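Local coordinates for protein transcriptional regulator (PDB 5JUF) that acts as the competence regulator ComR of a streptococcal quorum-sensing system, probably activating transcription by binding DNA when its signalling peptide is present, at residues Asp5-Gly8 with Leu9-Lys12; Lys255-Leu258 with Leu259-Asn263. All blocks are in the same frame, centred on the assembly; numbering follows the deposited sequence.

Contact 1: Asp5-Gly8 with Leu9-Lys12; sequences DSIG and LRIK
D5 to K12 form just over two turns of helix 3-17, the opening helix of the helix-turn-helix domain, which probably binds DNA, and the backbone is regularly alpha-helical. Four successive i to i+4 bonds show it: the amides of L9, R10, I11 and K12 reach the carbonyls of D5, S6, I7 and G8. The straightest is K12 N to G8 O, 2.9 Å with 172° at the hydrogen. On the inward face I7 and I11 lie side by side one turn apart, I7 CG2 3.7 Å from I11 CD1, and I11 continues onto L37, I40 and E41 of helix 34-41. Elsewhere on the helix R10 folds back along its own turn. Its chain bends at chi3 (-74°) and returns the guanidinium to S6, whose carbonyl oxygen lies 3.8 Å above the centre of the guanidinium plane. Both polar ends converge on D70: D70 OD2 is hydrogen-bonded to S6 OG and forms a salt bridge with R10 NH2, which also bonds to L66 O. These bonds tie the helix to the chain around helix 63-67. With OG anti to the backbone N (chi1 178°), S6 OG comes to 2.8 Å from R10 NH1.

Contact 2: Lys255-Leu258 with Leu259-Asn263; sequences KYEL and LHKEN
Y256 and H260, one turn apart at the C-terminal end of helix 246-260, send their rings out side by side in the same direction. Both have CG anti to the backbone N, and the ring centroids stand 5.3 Å apart with planes at 43°, so the rings meet at a slant. The closest approach is Y256 CE1 to H260 ND1, 3.5 Å. K261 runs alongside the same tyrosine: its aliphatic chain, bent at chi2 and chi3, brings K261 CG to 3.6 Å from Y256 CE2. E257 crosses K261 obliquely, with E257 OE1 3.5 Å from K261 CB, but E257 OE1 and K261 NZ are 6.6 Å apart, too far for a salt bridge.

The backbone beneath widens here. Y256 O accepts two amides, H260 N at 3.0 Å and K261 N at 3.1 Å, the second an i to i+5 bond that marks a wider pi-type turn. E262 then takes positive phi (51°) and N263 N closes back on E257 O at 2.8 Å, straight at the hydrogen (176°) although it approaches from above the carbonyl plane. N263 is in turn the N-cap of the next helix, its OD1 accepting from E266 N.

The turn therefore joins two successive helices of the tetratricopeptide-family region. E257 and L258 pack on A267 of helix 264-280, L259 reaches I218 of helix 200-219, the H260 ring meets F223, and K255 NZ pairs with D297 beyond helix 284-296.

How the contacts relate
Contacts 1 and 2 belong to different helices on opposite sides of the chain's centre, with centres about 58 Å apart and nearest atoms about 49 Å apart, so they do not touch. Contact 1 lies within one uninterrupted helix and is partly buried, whereas contact 2 is a surface contact, where a helix finishes and a loop leads to the next, and none of its touching residues is buried. The chemistry follows: buried aliphatic packing and an outside carboxylate shared by serine and arginine in contact 1, against solvent-side ring and lysine-chain contacts in contact 2. The backbone evidence differs accordingly, a regular helical ladder in 5-12 against a widened, terminating helix in 255-263.

Contact 1: Asp5-Gly8 with Leu9-Lys12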
loop_
_atom_site.group_PDB
_atom_site.type_symbol
_atom_site.label_atom_id
_atom_site.label_comp_id
_atom_site.label_asym_id
_atom_site.label_seq_id
_atom_site.Cartn_x
_atom_site.Cartn_y
_atom_site.Cartn_z
ATOM N N ASP A 5 7.292 -15.321 21.183
ATOM C CA ASP A 5 7.645 -15.214 22.599
ATOM C C ASP A 5 9.134 -15.455 22.836
ATOM O O ASP A 5 9.750 -14.794 23.676
ATOM C CB ASP A 5 6.848 -16.225 23.434
ATOM C CG ASP A 5 5.348 -16.008 23.372
ATOM O OD1 ASP A 5 4.901 -14.857 23.231
ATOM O OD2 ASP A 5 4.611 -17.009 23.488
ATOM N N SER A 6 9.714 -16.443 22.147
ATOM C CA SER A 6 11.090 -16.847 22.436
ATOM C C SER A 6 12.077 -15.760 22.025
ATOM O O SER A 6 12.961 -15.372 22.801
ATOM C CB SER A 6 11.393 -18.165 21.714
ATOM O OG SER A 6 12.730 -18.571 21.924
ATOM N N ILE A 7 11.930 -15.256 20.805
ATOM C CA ILE A 7 12.778 -14.175 20.309
ATOM C C ILE A 7 12.567 -12.903 21.118
ATOM O O ILE A 7 13.532 -12.216 21.480
ATOM C CB ILE A 7 12.489 -13.955 18.817
ATOM C CG1 ILE A 7 13.003 -15.157 18.015
ATOM C CG2 ILE A 7 13.080 -12.652 18.320
ATOM C CD1 ILE A 7 12.464 -15.170 16.594
ATOM N N GLY A 8 11.307 -12.555 21.394
ATOM C CA GLY A 8 11.040 -11.350 22.167
ATOM C C GLY A 8 11.685 -11.385 23.540
ATOM O O GLY A 8 12.288 -10.402 23.981
ATOM N N LEU A 9 11.583 -12.526 24.224
ATOM C CA LEU A 9 12.190 -12.655 25.542
ATOM C C LEU A 9 13.704 -12.515 25.473
ATOM O O LEU A 9 14.317 -11.889 26.348
ATOM C CB LEU A 9 11.808 -13.997 26.168
ATOM C CG LEU A 9 12.366 -14.172 27.583
ATOM C CD1 LEU A 9 11.835 -13.081 28.516
ATOM C CD2 LEU A 9 12.059 -15.557 28.138
ATOM N N ARG A 10 14.326 -13.104 24.448
ATOM C CA ARG A 10 15.773 -13.004 24.270
ATOM C C ARG A 10 16.210 -11.556 24.075
ATOM O O ARG A 10 17.211 -11.110 24.655
ATOM C CB ARG A 10 16.179 -13.853 23.062
ATOM C CG ARG A 10 17.568 -14.424 23.073
ATOM C CD ARG A 10 17.727 -15.486 21.966
ATOM N NE ARG A 10 17.044 -16.737 22.282
ATOM C CZ ARG A 10 16.081 -17.304 21.560
ATOM N NH1 ARG A 10 15.541 -18.436 21.977
ATOM N NH2 ARG A 10 15.649 -16.758 20.430
ATOM N N ILE A 11 15.479 -10.817 23.247
ATOM C CA ILE A 11 15.792 -9.413 23.001
ATOM C C ILE A 11 15.635 -8.594 24.280
ATOM O O ILE A 11 16.517 -7.809 24.644
ATOM C CB ILE A 11 14.902 -8.867 21.870
ATOM C CG1 ILE A 11 15.293 -9.496 20.522
ATOM C CG2 ILE A 11 14.959 -7.326 21.836
ATOM C CD1 ILE A 11 14.229 -9.327 19.414
ATOM N N LYS A 12 14.496 -8.750 24.964
ATOM C CA LYS A 12 14.245 -8.006 26.193
ATOM C C LYS A 12 15.291 -8.319 27.258
ATOM O O LYS A 12 15.824 -7.405 27.901
ATOM C CB LYS A 12 12.841 -8.334 26.716
ATOM C CG LYS A 12 12.425 -7.548 27.961
ATOM C CD LYS A 12 10.983 -7.849 28.322
ATOM C CE LYS A 12 10.426 -6.847 29.354
ATOM N NZ LYS A 12 10.609 -7.314 30.748
#

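Contact 2: Lys255-Leu258 with Leu259-Asn263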
loop_
_atom_site.group_PDB
_atom_site.type_symbol
_atom_site.label_atom_id
_atom_site.label_comp_id
_atom_site.label_asym_id
_atom_site.label_seq_id
_atom_site.Cartn_x
_atom_site.Cartn_y
_atom_site.Cartn_z
ATOM N N LYS A 255 -11.311 14.122 -17.243
ATOM C CA LYS A 255 -11.628 14.932 -16.067
ATOM C C LYS A 255 -10.736 16.166 -15.995
ATOM O O LYS A 255 -11.215 17.274 -15.720
ATOM C CB LYS A 255 -11.475 14.108 -14.785
ATOM C CG LYS A 255 -12.371 12.878 -14.654
ATOM C CD LYS A 255 -13.832 13.253 -14.463
ATOM C CE LYS A 255 -14.655 12.055 -13.982
ATOM N NZ LYS A 255 -16.117 12.374 -13.959
ATOM N N TYR A 256 -9.433 15.990 -16.237
ATOM C CA TYR A 256 -8.509 17.120 -16.220
ATOM C C TYR A 256 -8.914 18.178 -17.237
ATOM O O TYR A 256 -8.983 19.367 -16.915
ATOM C CB TYR A 256 -7.081 16.630 -16.483
ATOM C CG TYR A 256 -6.073 17.738 -16.706
ATOM C CD1 TYR A 256 -5.419 18.346 -15.633
ATOM C CD2 TYR A 256 -5.765 18.172 -17.993
ATOM C CE1 TYR A 256 -4.494 19.359 -15.848
ATOM C CE2 TYR A 256 -4.848 19.178 -18.214
ATOM C CZ TYR A 256 -4.216 19.769 -17.141
ATOM O OH TYR A 256 -3.303 20.769 -17.375
ATOM N N GLU A 257 -9.200 17.756 -18.475
ATOM C CA GLU A 257 -9.622 18.712 -19.494
ATOM C C GLU A 257 -10.930 19.388 -19.108
ATOM O O GLU A 257 -11.100 20.592 -19.324
ATOM C CB GLU A 257 -9.762 18.016 -20.853
ATOM C CG GLU A 257 -8.447 17.527 -21.441
ATOM C CD GLU A 257 -7.528 18.667 -21.872
ATOM O OE1 GLU A 257 -7.988 19.828 -21.925
ATOM O OE2 GLU A 257 -6.340 18.398 -22.151
ATOM N N LEU A 258 -11.864 18.626 -18.534
ATOM C CA LEU A 258 -13.196 19.142 -18.238
ATOM C C LEU A 258 -13.201 20.047 -17.010
ATOM O O LEU A 258 -13.818 21.116 -17.023
ATOM C CB LEU A 258 -14.164 17.973 -18.039
ATOM C CG LEU A 258 -15.616 18.314 -17.695
ATOM C CD1 LEU A 258 -16.284 19.036 -18.847
ATOM C CD2 LEU A 258 -16.399 17.066 -17.323
ATOM N N LEU A 259 -12.522 19.637 -15.943
ATOM C CA LEU A 259 -12.635 20.311 -14.658
ATOM C C LEU A 259 -11.570 21.381 -14.463
ATOM O O LEU A 259 -11.852 22.423 -13.867
ATOM C CB LEU A 259 -12.558 19.287 -13.523
ATOM C CG LEU A 259 -13.647 18.215 -13.555
ATOM C CD1 LEU A 259 -13.331 17.123 -12.550
ATOM C CD2 LEU A 259 -14.993 18.839 -13.255
ATOM N N HIS A 260 -10.352 21.155 -14.954
ATOM C CA HIS A 260 -9.289 22.142 -14.818
ATOM C C HIS A 260 -9.139 23.030 -16.046
ATOM O O HIS A 260 -9.037 24.253 -15.909
ATOM C CB HIS A 260 -7.954 21.460 -14.516
ATOM C CG HIS A 260 -6.856 22.423 -14.190
ATOM N ND1 HIS A 260 -5.695 22.508 -14.929
ATOM C CD2 HIS A 260 -6.755 23.362 -13.219
ATOM C CE1 HIS A 260 -4.919 23.448 -14.418
ATOM N NE2 HIS A 260 -5.538 23.980 -13.379
ATOM N N LYS A 261 -9.109 22.447 -17.248
ATOM C CA LYS A 261 -8.958 23.265 -18.447
ATOM C C LYS A 261 -10.281 23.825 -18.947
ATOM O O LYS A 261 -10.272 24.793 -19.714
ATOM C CB LYS A 261 -8.296 22.462 -19.570
ATOM C CG LYS A 261 -6.936 21.903 -19.205
ATOM C CD LYS A 261 -5.969 23.007 -18.809
ATOM C CE LYS A 261 -5.689 23.927 -19.983
ATOM N NZ LYS A 261 -4.832 25.068 -19.580
ATOM N N GLU A 262 -11.407 23.256 -18.514
ATOM C CA GLU A 262 -12.732 23.613 -19.028
ATOM C C GLU A 262 -12.751 23.553 -20.553
ATOM O O GLU A 262 -13.209 24.467 -21.237
ATOM C CB GLU A 262 -13.179 24.987 -18.520
ATOM C CG GLU A 262 -13.332 25.047 -17.009
ATOM C CD GLU A 262 -14.055 26.284 -16.542
ATOM O OE1 GLU A 262 -14.546 26.285 -15.395
ATOM O OE2 GLU A 262 -14.134 27.255 -17.322
ATOM N N ASN A 263 -12.235 22.450 -21.082
ATOM C CA ASN A 263 -12.184 22.188 -22.515
ATOM C C ASN A 263 -13.086 20.983 -22.768
ATOM O O ASN A 263 -12.643 19.836 -22.683
ATOM C CB ASN A 263 -10.739 21.943 -22.965
ATOM C CG ASN A 263 -10.597 21.881 -24.469
ATOM O OD1 ASN A 263 -11.522 21.485 -25.177
ATOM N ND2 ASN A 263 -9.429 22.267 -24.967
#